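Local coordinates for Baccell_00856 (Bacteroides cellulosilyticus DSM 14838, PDB 5MVH), which is a glycoside hydrolase with a beta-propeller fold, probably a rhamnosidase that cleaves rhamnosidic bonds, at residues Leu23-Asn28 with Pro419-Glu424; Asp380-Ser385 with Leu399-Thr404; Thr372-Phe377 with Leu423-Pro428; Phe344-Asp349 with Val356-Ala361. One frame throughout, in Å; residues are numbered along the deposited sequence.

Contact 1: Leu23-Asn28 with Pro419-Glu424; sequences LVEVGN and PVYVLE
Leu-23-Asn-28 and Pro-419-Glu-424 pair as antiparallel strands that join the two ends of the chain within one beta-propeller blade, the ring closure often called velcro. The evidence is direct: the segments lie 391 residues apart in sequence, yet their axes approach to 4.5 Å and run at 157°. Val-24 and Val-422 form a hydrogen-bonded pair, each backbone N donating to the other's O. Further along, the register slips: Glu-25 faces Tyr-421 but Asn-28 faces Pro-419, so Val-26 and Gly-27 together oppose Val-420, a beta bulge.

On the face carrying Leu-23, Glu-25 and Tyr-421, the phenol ring is the centrepiece. With its CG anti to the carbonyl carbon (chi1 -56°), Tyr-421 turns one ring face to Leu-23, whose CD2 stands over the centre, 3.8 Å from the centroid in a CH-pi contact. Glu-25 passes the same ring with CB 3.7 Å from Tyr-421 CE1. Its extended chain brings OE2 to a water at 2.6 Å, and this water, lying in the ring plane, is also hydrogen-bonded to Tyr-421 OH. Without the phenol, as with an alanine here, Leu-23 would probably lose its aromatic platform and the Glu-25 water its second partner. Across the sheet, Val-26 CG2 meets Val-422 CG2 at 4.2 Å, and Trp-75 packs on both valines. At the bulge, Val-26 N reaches Val-420 O at 2.8 Å, while Val-420 N gives a nearly straight bond to Gly-27 O, also 2.8 Å.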
loop_
_atom_site.group_PDB
_atom_site.type_symbol
_atom_site.label_atom_id
_atom_site.label_comp_id
_atom_site.label_asym_id
_atom_site.label_seq_id
_atom_site.Cartn_x
_atom_site.Cartn_y
_atom_site.Cartn_z
ATOM N N LEU A 23 22.136 -0.097 -3.148
ATOM C CA LEU A 23 21.133 -0.428 -4.150
ATOM C C LEU A 23 21.362 -1.853 -4.670
ATOM O O LEU A 23 22.223 -2.092 -5.524
ATOM C CB LEU A 23 21.193 0.614 -5.276
ATOM C CG LEU A 23 20.035 0.657 -6.269
ATOM C CD1 LEU A 23 18.746 1.115 -5.595
ATOM C CD2 LEU A 23 20.363 1.572 -7.444
ATOM N N VAL A 24 20.583 -2.800 -4.153
ATOM C CA VAL A 24 20.783 -4.223 -4.450
ATOM C C VAL A 24 19.914 -4.648 -5.625
ATOM O O VAL A 24 18.690 -4.671 -5.517
ATOM C CB VAL A 24 20.483 -5.094 -3.211
ATOM C CG1 VAL A 24 20.756 -6.586 -3.474
ATOM C CG2 VAL A 24 21.317 -4.599 -2.019
ATOM N N GLU A 25 20.573 -5.034 -6.721
ATOM C CA GLU A 25 19.905 -5.469 -7.952
ATOM C C GLU A 25 19.314 -6.882 -7.813
ATOM O O GLU A 25 19.974 -7.823 -7.322
ATOM C CB GLU A 25 20.894 -5.393 -9.132
ATOM C CG GLU A 25 20.272 -5.658 -10.505
ATOM C CD GLU A 25 21.198 -5.325 -11.662
ATOM O OE1 GLU A 25 20.846 -5.619 -12.812
ATOM O OE2 GLU A 25 22.273 -4.752 -11.431
ATOM N N VAL A 26 18.086 -7.029 -8.292
ATOM C CA VAL A 26 17.347 -8.261 -8.179
ATOM C C VAL A 26 17.336 -8.948 -9.533
ATOM O O VAL A 26 17.947 -10.016 -9.713
ATOM C CB VAL A 26 15.909 -7.991 -7.671
ATOM C CG1 VAL A 26 15.054 -9.254 -7.735
ATOM C CG2 VAL A 26 15.976 -7.413 -6.259
ATOM N N GLY A 27 16.680 -8.308 -10.491
ATOM C CA GLY A 27 16.540 -8.847 -11.835
ATOM C C GLY A 27 15.798 -7.871 -12.702
ATOM O O GLY A 27 15.286 -6.860 -12.208
ATOM N N ASN A 28 15.719 -8.155 -13.998
ATOM C CA ASN A 28 15.011 -7.245 -14.905
ATOM C C ASN A 28 13.498 -7.464 -14.807
ATOM O O ASN A 28 13.011 -8.594 -14.780
ATOM C CB ASN A 28 15.501 -7.385 -16.341
ATOM C CG ASN A 28 16.893 -6.809 -16.544
ATOM O OD1 ASN A 28 17.345 -5.918 -15.812
ATOM N ND2 ASN A 28 17.595 -7.336 -17.553
ATOM N N PRO A 419 16.151 -2.887 -14.388
ATOM C CA PRO A 419 16.434 -3.622 -13.165
ATOM C C PRO A 419 15.531 -3.231 -12.006
ATOM O O PRO A 419 15.298 -2.042 -11.780
ATOM C CB PRO A 419 17.881 -3.249 -12.818
ATOM C CG PRO A 419 18.470 -2.734 -14.064
ATOM C CD PRO A 419 17.354 -2.209 -14.918
ATOM N N VAL A 420 15.044 -4.256 -11.314
ATOM C CA VAL A 420 14.361 -4.132 -10.027
ATOM C C VAL A 420 15.451 -4.144 -8.966
ATOM O O VAL A 420 16.310 -5.029 -8.985
ATOM C CB VAL A 420 13.376 -5.303 -9.818
ATOM C CG1 VAL A 420 12.740 -5.262 -8.430
ATOM C CG2 VAL A 420 12.310 -5.290 -10.899
ATOM N N TYR A 421 15.426 -3.169 -8.060
ATOM C CA TYR A 421 16.376 -3.086 -6.959
ATOM C C TYR A 421 15.658 -3.032 -5.635
ATOM O O TYR A 421 14.519 -2.590 -5.580
ATOM C CB TYR A 421 17.216 -1.808 -7.014
ATOM C CG TYR A 421 18.009 -1.543 -8.280
ATOM C CD1 TYR A 421 19.287 -2.080 -8.452
ATOM C CD2 TYR A 421 17.507 -0.696 -9.265
ATOM C CE1 TYR A 421 20.023 -1.820 -9.604
ATOM C CE2 TYR A 421 18.229 -0.421 -10.414
ATOM C CZ TYR A 421 19.489 -0.961 -10.578
ATOM O OH TYR A 421 20.177 -0.655 -11.744
ATOM N N VAL A 422 16.337 -3.454 -4.570
ATOM C CA VAL A 422 15.922 -3.121 -3.207
ATOM C C VAL A 422 16.880 -2.063 -2.668
ATOM O O VAL A 422 18.093 -2.238 -2.696
ATOM C CB VAL A 422 15.869 -4.338 -2.275
ATOM C CG1 VAL A 422 15.515 -3.917 -0.843
ATOM C CG2 VAL A 422 14.846 -5.327 -2.807
ATOM N N LEU A 423 16.315 -0.957 -2.194
ATOM C CA LEU A 423 17.083 0.168 -1.686
ATOM C C LEU A 423 16.852 0.355 -0.196
ATOM O O LEU A 423 15.699 0.577 0.229
ATOM C CB LEU A 423 16.684 1.428 -2.451
ATOM C CG LEU A 423 17.348 2.739 -2.040
ATOM C CD1 LEU A 423 18.857 2.600 -2.034
ATOM C CD2 LEU A 423 16.911 3.836 -2.989
ATOM N N GLU A 424 17.918 0.259 0.609
ATOM C CA GLU A 424 17.804 0.534 2.048
ATOM C C GLU A 424 17.916 2.039 2.247
ATOM O O GLU A 424 18.781 2.697 1.640
ATOM C CB GLU A 424 18.822 -0.249 2.949
ATOM C CG GLU A 424 18.743 0.156 4.461
ATOM C CD GLU A 424 18.967 -0.950 5.500
ATOM O OE1 GLU A 424 19.383 -2.074 5.145
ATOM O OE2 GLU A 424 18.718 -0.705 6.722
HETATM O O HOH W 1 22.260 -2.188 -12.009
#

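Contact 2: Asp380-Ser385 with Leu399-Thr404; sequences DAWEPS and LFVQHT
Ala-381 N donates to Thr-404 O and Phe-400 N to Ser-385 O, two backbone bonds that span opposite ends of the contact while the end-to-end directions of the segments lie 145° apart. The irregular segment Asp-380-Ser-385 thus runs roughly antiparallel beside strand 397-402, an outermost strand of the three-stranded beta-propeller blade, and Trp-382 fills the interval between the two links. Its CG is anti to the backbone N (chi1 173°), which carries the indole across to the strand. NE1 donates to Phe-400 O at 2.9 Å, with the acceptor 2° out of the indole plane and the nitrogen placed in the carbonyl plane on a lone pair. A water lies within bonding distance of two carbonyls, 2.7 Å from Glu-383 O and 3.1 Å from Phe-400 O, and can bridge loop and strand. Pro-384 N sits 3.6 Å above one face of the indole, offset toward the rim, and Val-401 CG2 approaches CZ2. A phenylalanine in place of Trp-382 would probably leave the Phe-400 carbonyl without its indole donor and the ring without a bond fixing its rotation.

The backbone O of Trp-382 accepts a bond from Arg-348 NE, connecting the loop to the neighbouring blade. The Thr-404 hydroxyl, near Ala-381 CB, is satisfied by Thr-37 OG1. At the far end the carboxylate of Asp-380 stands almost perpendicular to the imidazole of His-403, planes 85° apart, and OD2 meets the ring edge at CE1, 3.1 Å away.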
loop_
_atom_site.group_PDB
_atom_site.type_symbol
_atom_site.label_atom_id
_atom_site.label_comp_id
_atom_site.label_asym_id
_atom_site.label_seq_id
_atom_site.Cartn_x
_atom_site.Cartn_y
_atom_site.Cartn_z
ATOM N N ASP A 380 10.672 7.897 -13.036
ATOM C CA ASP A 380 9.502 8.293 -13.808
ATOM C C ASP A 380 8.172 7.870 -13.208
ATOM O O ASP A 380 7.703 8.573 -12.333
ATOM C CB ASP A 380 9.645 7.919 -15.283
ATOM C CG ASP A 380 10.751 8.714 -15.970
ATOM O OD1 ASP A 380 11.363 9.587 -15.318
ATOM O OD2 ASP A 380 11.038 8.414 -17.141
ATOM N N ALA A 381 7.562 6.768 -13.649
ATOM C CA ALA A 381 6.195 6.434 -13.188
ATOM C C ALA A 381 6.152 5.724 -11.846
ATOM O O ALA A 381 5.066 5.484 -11.323
ATOM C CB ALA A 381 5.449 5.627 -14.229
ATOM N N TRP A 382 7.328 5.363 -11.328
ATOM C CA TRP A 382 7.480 4.653 -10.057
ATOM C C TRP A 382 6.738 5.332 -8.904
ATOM O O TRP A 382 6.742 6.572 -8.770
ATOM C CB TRP A 382 8.967 4.559 -9.723
ATOM C CG TRP A 382 9.311 3.999 -8.365
ATOM C CD1 TRP A 382 9.516 2.711 -8.057
ATOM C CD2 TRP A 382 9.501 4.740 -7.147
ATOM N NE1 TRP A 382 9.834 2.575 -6.717
ATOM C CE2 TRP A 382 9.829 3.816 -6.141
ATOM C CE3 TRP A 382 9.434 6.103 -6.815
ATOM C CZ2 TRP A 382 10.102 4.201 -4.828
ATOM C CZ3 TRP A 382 9.698 6.481 -5.481
ATOM C CH2 TRP A 382 10.033 5.535 -4.523
ATOM N N GLU A 383 6.081 4.501 -8.102
ATOM C CA GLU A 383 5.602 4.906 -6.793
ATOM C C GLU A 383 6.223 3.959 -5.776
ATOM O O GLU A 383 6.485 2.793 -6.087
ATOM C CB GLU A 383 4.091 4.804 -6.730
ATOM C CG GLU A 383 3.323 5.607 -7.798
ATOM C CD GLU A 383 1.832 5.567 -7.547
ATOM O OE1 GLU A 383 1.242 4.454 -7.590
ATOM O OE2 GLU A 383 1.256 6.652 -7.298
ATOM N N PRO A 384 6.392 4.417 -4.536
ATOM C CA PRO A 384 6.968 3.551 -3.529
ATOM C C PRO A 384 6.068 2.421 -2.985
ATOM O O PRO A 384 4.838 2.551 -2.874
ATOM C CB PRO A 384 7.368 4.523 -2.423
ATOM C CG PRO A 384 6.365 5.652 -2.568
ATOM C CD PRO A 384 6.188 5.784 -4.037
ATOM N N SER A 385 6.729 1.286 -2.765
ATOM C CA SER A 385 6.241 0.240 -1.862
ATOM C C SER A 385 7.441 -0.182 -1.045
ATOM O O SER A 385 8.584 -0.089 -1.498
ATOM C CB SER A 385 5.597 -0.956 -2.588
ATOM O OG SER A 385 6.455 -1.554 -3.540
ATOM N N LEU A 399 12.964 -0.235 0.187
ATOM C CA LEU A 399 12.027 0.092 -0.883
ATOM C C LEU A 399 12.206 -0.821 -2.080
ATOM O O LEU A 399 13.330 -1.178 -2.418
ATOM C CB LEU A 399 12.277 1.521 -1.389
ATOM C CG LEU A 399 12.230 2.621 -0.340
ATOM C CD1 LEU A 399 12.463 3.993 -0.952
ATOM C CD2 LEU A 399 10.883 2.559 0.364
ATOM N N PHE A 400 11.104 -1.167 -2.725
ATOM C CA PHE A 400 11.107 -1.753 -4.073
ATOM C C PHE A 400 11.335 -0.596 -5.024
ATOM O O PHE A 400 10.548 0.348 -5.024
ATOM C CB PHE A 400 9.754 -2.433 -4.348
ATOM C CG PHE A 400 9.697 -3.200 -5.647
ATOM C CD1 PHE A 400 9.592 -2.521 -6.858
ATOM C CD2 PHE A 400 9.700 -4.585 -5.660
ATOM C CE1 PHE A 400 9.533 -3.211 -8.068
ATOM C CE2 PHE A 400 9.627 -5.286 -6.861
ATOM C CZ PHE A 400 9.549 -4.598 -8.074
ATOM N N VAL A 401 12.425 -0.637 -5.803
ATOM C CA VAL A 401 12.784 0.471 -6.692
ATOM C C VAL A 401 12.973 -0.095 -8.102
ATOM O O VAL A 401 13.695 -1.089 -8.280
ATOM C CB VAL A 401 14.071 1.180 -6.215
ATOM C CG1 VAL A 401 14.598 2.136 -7.272
ATOM C CG2 VAL A 401 13.798 1.924 -4.914
ATOM N N GLN A 402 12.329 0.543 -9.068
ATOM C CA GLN A 402 12.462 0.207 -10.488
ATOM C C GLN A 402 11.996 1.380 -11.330
ATOM O O GLN A 402 10.977 1.995 -11.034
ATOM C CB GLN A 402 11.612 -1.017 -10.847
ATOM C CG GLN A 402 11.830 -1.550 -12.260
ATOM C CD GLN A 402 10.729 -2.462 -12.738
ATOM O OE1 GLN A 402 9.699 -2.622 -12.086
ATOM N NE2 GLN A 402 10.929 -3.055 -13.917
ATOM N N HIS A 403 12.730 1.648 -12.399
ATOM C CA HIS A 403 12.399 2.683 -13.376
ATOM C C HIS A 403 11.310 2.141 -14.271
ATOM O O HIS A 403 11.542 1.198 -15.020
ATOM C CB HIS A 403 13.644 3.059 -14.207
ATOM C CG HIS A 403 13.447 4.208 -15.172
ATOM N ND1 HIS A 403 12.228 4.796 -15.417
ATOM C CD2 HIS A 403 14.329 4.845 -15.974
ATOM C CE1 HIS A 403 12.372 5.762 -16.305
ATOM N NE2 HIS A 403 13.640 5.818 -16.658
ATOM N N THR A 404 10.119 2.727 -14.206
ATOM C CA THR A 404 9.030 2.326 -15.082
ATOM C C THR A 404 8.448 3.569 -15.744
ATOM O O THR A 404 8.722 4.681 -15.305
ATOM C CB THR A 404 7.910 1.614 -14.305
ATOM O OG1 THR A 404 7.310 2.543 -13.387
ATOM C CG2 THR A 404 8.450 0.403 -13.552
HETATM O O HOH W 2 7.632 0.392 -6.124
#

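Contact 3: Thr372-Phe377 with Leu423-Pro428; sequences TDLTNF and LEVVKP
Leu-374 and Val-425 meet at about a right angle, and this crossing is the heart of a side-chain interface between two neighbouring beta-propeller blades. One side comes from strand 369-373, an outermost strand of its four-stranded sheet, and the region following it; the other comes from strand 418-425 and the tail that follows it. The contact is modest, burying 216 Å² in all, and rests on apolar packing. Leu-374 has CG anti to its carbonyl carbon (chi1 -52°) and a straight continuation to CD1, so this methyl is pushed forward against the fork of the valine. It lies 3.7 Å from Val-425 CG2 and nearly as close to CG1, touching both branches.

The base of the same leucine is met by another residue: Leu-423 CD2 comes up to Leu-374 CB at 4.1 Å and also faces Leu-374 O. Thr-375 CG2 flanks this methyl at 4.2 Å, so Leu-423 CD2 is bordered by two consecutive residues, Leu-374 and Thr-375. At the other end, Thr-372 and Pro-428 repeat the perpendicular approach, with the threonine methyl CG2 against proline CB at 3.7 Å. Thr-372 CG2 is anti to the carbonyl carbon, which directs the methyl toward the tail.

Leu-374 is held by a backbone bond to Val-356. Beyond it the chain has its own lock: Thr-375 OG1 donates to Phe-377 O at 2.9 Å, in the carbonyl plane, while Thr-375 CB stands 4.0 Å above the centre of the Phe-377 ring.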
loop_
_atom_site.group_PDB
_atom_site.type_symbol
_atom_site.label_atom_id
_atom_site.label_comp_id
_atom_site.label_asym_id
_atom_site.label_seq_id
_atom_site.Cartn_x
_atom_site.Cartn_y
_atom_site.Cartn_z
ATOM N N THR A 372 15.824 14.811 0.629
ATOM C CA THR A 372 17.034 14.166 0.155
ATOM C C THR A 372 16.652 13.243 -0.995
ATOM O O THR A 372 15.672 12.496 -0.885
ATOM C CB THR A 372 17.711 13.321 1.255
ATOM O OG1 THR A 372 16.829 12.269 1.650
ATOM C CG2 THR A 372 18.063 14.125 2.487
ATOM N N ASP A 373 17.391 13.304 -2.099
ATOM C CA ASP A 373 17.199 12.347 -3.193
ATOM C C ASP A 373 17.951 11.078 -2.888
ATOM O O ASP A 373 19.105 11.124 -2.444
ATOM C CB ASP A 373 17.638 12.940 -4.535
ATOM C CG ASP A 373 16.722 14.061 -4.999
ATOM O OD1 ASP A 373 15.538 14.067 -4.580
ATOM O OD2 ASP A 373 17.171 14.961 -5.762
ATOM N N LEU A 374 17.284 9.944 -3.090
ATOM C CA LEU A 374 17.885 8.621 -2.794
ATOM C C LEU A 374 18.434 7.872 -3.997
ATOM O O LEU A 374 19.166 6.887 -3.836
ATOM C CB LEU A 374 16.854 7.779 -2.059
ATOM C CG LEU A 374 16.223 8.430 -0.826
ATOM C CD1 LEU A 374 15.292 7.451 -0.139
ATOM C CD2 LEU A 374 17.295 8.906 0.143
ATOM N N THR A 375 18.068 8.318 -5.195
ATOM C CA THR A 375 18.640 7.865 -6.451
ATOM C C THR A 375 19.165 9.085 -7.215
ATOM O O THR A 375 18.620 10.185 -7.087
ATOM C CB THR A 375 17.616 7.116 -7.346
ATOM O OG1 THR A 375 16.503 7.966 -7.671
ATOM C CG2 THR A 375 17.099 5.892 -6.650
ATOM N N ASN A 376 20.196 8.872 -8.029
ATOM C CA ASN A 376 20.765 9.931 -8.878
ATOM C C ASN A 376 20.185 9.891 -10.283
ATOM O O ASN A 376 20.608 10.664 -11.149
ATOM C CB ASN A 376 22.316 9.884 -8.904
ATOM C CG ASN A 376 22.896 8.634 -9.577
ATOM O OD1 ASN A 376 22.208 7.863 -10.262
ATOM N ND2 ASN A 376 24.199 8.455 -9.412
ATOM N N PHE A 377 19.233 8.976 -10.502
ATOM C CA PHE A 377 18.632 8.742 -11.794
ATOM C C PHE A 377 17.101 8.809 -11.626
ATOM O O PHE A 377 16.604 8.548 -10.524
ATOM C CB PHE A 377 19.097 7.382 -12.376
ATOM C CG PHE A 377 18.782 6.174 -11.501
ATOM C CD1 PHE A 377 17.531 5.545 -11.560
ATOM C CD2 PHE A 377 19.733 5.660 -10.631
ATOM C CE1 PHE A 377 17.233 4.437 -10.756
ATOM C CE2 PHE A 377 19.452 4.554 -9.823
ATOM C CZ PHE A 377 18.196 3.934 -9.888
ATOM N N LEU A 423 16.315 -0.957 -2.194
ATOM C CA LEU A 423 17.083 0.168 -1.686
ATOM C C LEU A 423 16.852 0.355 -0.196
ATOM O O LEU A 423 15.699 0.577 0.229
ATOM C CB LEU A 423 16.684 1.428 -2.451
ATOM C CG LEU A 423 17.348 2.739 -2.040
ATOM C CD1 LEU A 423 18.857 2.600 -2.034
ATOM C CD2 LEU A 423 16.911 3.836 -2.989
ATOM N N GLU A 424 17.918 0.259 0.609
ATOM C CA GLU A 424 17.804 0.534 2.048
ATOM C C GLU A 424 17.916 2.039 2.247
ATOM O O GLU A 424 18.781 2.697 1.640
ATOM C CB GLU A 424 18.822 -0.249 2.949
ATOM C CG GLU A 424 18.743 0.156 4.461
ATOM C CD GLU A 424 18.967 -0.950 5.500
ATOM O OE1 GLU A 424 19.383 -2.074 5.145
ATOM O OE2 GLU A 424 18.718 -0.705 6.722
ATOM N N VAL A 425 17.035 2.560 3.104
ATOM C CA VAL A 425 16.941 3.980 3.419
ATOM C C VAL A 425 17.231 4.193 4.900
ATOM O O VAL A 425 16.703 3.474 5.735
ATOM C CB VAL A 425 15.533 4.515 3.117
ATOM C CG1 VAL A 425 15.433 6.022 3.428
ATOM C CG2 VAL A 425 15.162 4.194 1.666
ATOM N N VAL A 426 18.068 5.187 5.202
ATOM C CA VAL A 426 18.407 5.566 6.596
ATOM C C VAL A 426 18.172 7.059 6.798
ATOM O O VAL A 426 17.924 7.787 5.834
ATOM C CB VAL A 426 19.851 5.169 6.994
ATOM C CG1 VAL A 426 20.022 3.658 6.912
ATOM C CG2 VAL A 426 20.905 5.885 6.132
ATOM N N LYS A 427 18.176 7.512 8.049
ATOM C CA LYS A 427 17.969 8.933 8.291
ATOM C C LYS A 427 19.148 9.712 7.677
ATOM O O LYS A 427 20.252 9.169 7.552
ATOM C CB LYS A 427 17.777 9.242 9.779
ATOM C CG LYS A 427 19.004 9.068 10.641
ATOM C CD LYS A 427 18.707 9.349 12.108
ATOM C CE LYS A 427 19.847 8.800 12.930
ATOM N NZ LYS A 427 19.708 9.119 14.375
ATOM N N PRO A 428 18.899 10.954 7.230
ATOM C CA PRO A 428 19.936 11.752 6.585
ATOM C C PRO A 428 20.853 12.455 7.592
ATOM O O PRO A 428 20.524 12.522 8.781
ATOM C CB PRO A 428 19.126 12.758 5.772
ATOM C CG PRO A 428 17.896 12.972 6.601
ATOM C CD PRO A 428 17.584 11.626 7.187
#

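Contact 4: Phe344-Asp349 with Val356-Ala361; sequences FYIFRD and VSLAHA
Tyr-345 with Ala-359 and Phe-347 with Ser-357 are the two hydrogen-bonded pairs of this antiparallel beta hairpin, the middle strands of a beta-propeller blade. Four backbone bonds satisfy both N and O of each residue. Three are fairly straight; Tyr-345 N to Ala-359 O is short at 2.8 Å but bent, with 139° at the hydrogen.

The polar side chains find partners around this ladder. Ser-357 OG accepts from a water at 2.9 Å that in turn takes the Asp-349 N-H, and it also bonds to Asp-373 OD1. Tyr-345 OH reaches Arg-298 O, and Asp-349 OD2 forms a salt bridge with Arg-315.

His-360 NE2 is hydrogen-bonded to Glu-342 OE2, while the imidazole turns its edge to the Phe-344 face, planes 70° apart. His-360 CD2 stands 3.8 Å above the centre of the phenyl ring. Beside it, Leu-358 CD1 touches both Phe-344 CD2 and Ile-346 CD1. On the other side of the sheet, Phe-347 has CG between N and the carbonyl carbon (chi1 72°), folding its ring over Ser-357, whose CB lies 3.6 Å from the centroid in a CH-pi contact.

All nine touching residues are buried, and the paired backbone groups, the water and the partners on neighbouring strands and loops are consistent with offsetting much of the cost of burying these polar groups.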
loop_
_atom_site.group_PDB
_atom_site.type_symbol
_atom_site.label_atom_id
_atom_site.label_comp_id
_atom_site.label_asym_id
_atom_site.label_seq_id
_atom_site.Cartn_x
_atom_site.Cartn_y
_atom_site.Cartn_z
ATOM N N PHE A 344 9.779 8.958 8.076
ATOM C CA PHE A 344 10.332 8.823 6.721
ATOM C C PHE A 344 9.163 8.836 5.748
ATOM O O PHE A 344 8.258 7.996 5.851
ATOM C CB PHE A 344 11.092 7.502 6.579
ATOM C CG PHE A 344 12.313 7.387 7.457
ATOM C CD1 PHE A 344 12.189 7.127 8.818
ATOM C CD2 PHE A 344 13.595 7.486 6.914
ATOM C CE1 PHE A 344 13.315 6.997 9.629
ATOM C CE2 PHE A 344 14.728 7.340 7.721
ATOM C CZ PHE A 344 14.582 7.105 9.083
ATOM N N TYR A 345 9.182 9.790 4.819
ATOM C CA TYR A 345 8.073 10.043 3.913
ATOM C C TYR A 345 8.657 9.942 2.524
ATOM O O TYR A 345 9.457 10.813 2.089
ATOM C CB TYR A 345 7.486 11.425 4.234
ATOM C CG TYR A 345 6.172 11.781 3.580
ATOM C CD1 TYR A 345 6.099 12.050 2.206
ATOM C CD2 TYR A 345 5.006 11.922 4.333
ATOM C CE1 TYR A 345 4.891 12.409 1.609
ATOM C CE2 TYR A 345 3.810 12.271 3.739
ATOM C CZ TYR A 345 3.758 12.537 2.384
ATOM O OH TYR A 345 2.583 12.862 1.790
ATOM N N ILE A 346 8.296 8.870 1.819
ATOM C CA ILE A 346 8.928 8.537 0.548
ATOM C C ILE A 346 8.039 9.016 -0.615
ATOM O O ILE A 346 6.826 8.741 -0.639
ATOM C CB ILE A 346 9.190 7.009 0.438
ATOM C CG1 ILE A 346 10.013 6.477 1.643
ATOM C CG2 ILE A 346 9.834 6.683 -0.896
ATOM C CD1 ILE A 346 11.431 7.026 1.764
ATOM N N PHE A 347 8.643 9.687 -1.588
ATOM C CA PHE A 347 7.908 10.267 -2.690
ATOM C C PHE A 347 8.743 10.312 -3.969
ATOM O O PHE A 347 9.895 9.882 -4.009
ATOM C CB PHE A 347 7.341 11.657 -2.296
ATOM C CG PHE A 347 8.373 12.766 -2.172
ATOM C CD1 PHE A 347 9.159 12.902 -1.021
ATOM C CD2 PHE A 347 8.532 13.722 -3.198
ATOM C CE1 PHE A 347 10.113 13.932 -0.917
ATOM C CE2 PHE A 347 9.473 14.748 -3.092
ATOM C CZ PHE A 347 10.252 14.864 -1.940
ATOM N N ARG A 348 8.120 10.789 -5.038
ATOM C CA ARG A 348 8.807 11.010 -6.297
ATOM C C ARG A 348 8.105 12.204 -6.935
ATOM O O ARG A 348 6.883 12.275 -6.911
ATOM C CB ARG A 348 8.751 9.744 -7.158
ATOM C CG ARG A 348 9.178 9.896 -8.618
ATOM C CD ARG A 348 8.048 10.287 -9.557
ATOM N NE ARG A 348 6.988 9.303 -9.590
ATOM C CZ ARG A 348 5.810 9.482 -10.165
ATOM N NH1 ARG A 348 5.492 10.647 -10.757
ATOM N NH2 ARG A 348 4.924 8.510 -10.115
ATOM N N ASP A 349 8.874 13.129 -7.499
ATOM C CA ASP A 349 8.332 14.423 -7.949
ATOM C C ASP A 349 9.110 14.936 -9.175
ATOM O O ASP A 349 10.369 14.948 -9.180
ATOM C CB ASP A 349 8.459 15.377 -6.779
ATOM C CG ASP A 349 7.682 16.690 -6.937
ATOM O OD1 ASP A 349 7.423 17.174 -8.054
ATOM O OD2 ASP A 349 7.333 17.243 -5.871
ATOM N N VAL A 356 13.829 8.898 -6.756
ATOM C CA VAL A 356 13.323 8.454 -5.467
ATOM C C VAL A 356 13.733 9.530 -4.477
ATOM O O VAL A 356 14.913 9.839 -4.396
ATOM C CB VAL A 356 13.948 7.115 -5.037
ATOM C CG1 VAL A 356 13.474 6.749 -3.617
ATOM C CG2 VAL A 356 13.615 6.036 -6.080
ATOM N N SER A 357 12.778 10.075 -3.720
ATOM C CA SER A 357 13.058 11.147 -2.761
ATOM C C SER A 357 12.531 10.810 -1.372
ATOM O O SER A 357 11.573 10.023 -1.214
ATOM C CB SER A 357 12.445 12.450 -3.225
ATOM O OG SER A 357 13.066 12.872 -4.422
ATOM N N LEU A 358 13.205 11.402 -0.388
ATOM C CA LEU A 358 12.903 11.260 1.020
ATOM C C LEU A 358 12.623 12.628 1.622
ATOM O O LEU A 358 13.461 13.541 1.540
ATOM C CB LEU A 358 14.061 10.616 1.773
ATOM C CG LEU A 358 13.998 10.631 3.303
ATOM C CD1 LEU A 358 12.787 9.878 3.806
ATOM C CD2 LEU A 358 15.296 10.089 3.905
ATOM N N ALA A 359 11.443 12.747 2.229
ATOM C CA ALA A 359 11.126 13.847 3.121
ATOM C C ALA A 359 11.213 13.269 4.530
ATOM O O ALA A 359 10.519 12.304 4.848
ATOM C CB ALA A 359 9.729 14.386 2.826
ATOM N N HIS A 360 12.096 13.816 5.366
ATOM C CA HIS A 360 12.345 13.254 6.694
ATOM C C HIS A 360 12.053 14.286 7.761
ATOM O O HIS A 360 12.450 15.431 7.599
ATOM C CB HIS A 360 13.790 12.770 6.818
ATOM C CG HIS A 360 14.142 12.242 8.172
ATOM N ND1 HIS A 360 14.749 13.017 9.133
ATOM C CD2 HIS A 360 13.982 11.012 8.727
ATOM C CE1 HIS A 360 14.943 12.297 10.226
ATOM N NE2 HIS A 360 14.493 11.071 10.006
ATOM N N ALA A 361 11.355 13.880 8.836
ATOM C CA ALA A 361 11.135 14.734 9.986
ATOM C C ALA A 361 11.681 14.030 11.208
ATOM O O ALA A 361 11.329 12.884 11.470
ATOM C CB ALA A 361 9.656 15.022 10.162
HETATM O O HOH W 3 11.721 12.918 -6.941
#

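In the fold
Contacts 1, 2 and 3 converge on the closing blade, where strand 418-425 sits between strands 23-29 and 397-402. Contacts 1 and 2, with centres 11 Å apart, are joined by Tyr-421 N to Val-401 O at 2.7 Å. Contacts 1 and 3 share Leu-423 and Glu-424, and Leu-23 packs on Phe-377. Contact 4 lies in the preceding blade; its strand 357-361 pairs with edge strand 369-373 of contact 3, Leu-358 N lying 2.7 Å from Thr-372 O, with the two centres 9 Å apart. Arg-348 and Ile-346 connect contact 4 with the loop of contact 2. With no ligand among these residues, their geometry describes the propeller's closure and blade packing and does not locate the active site.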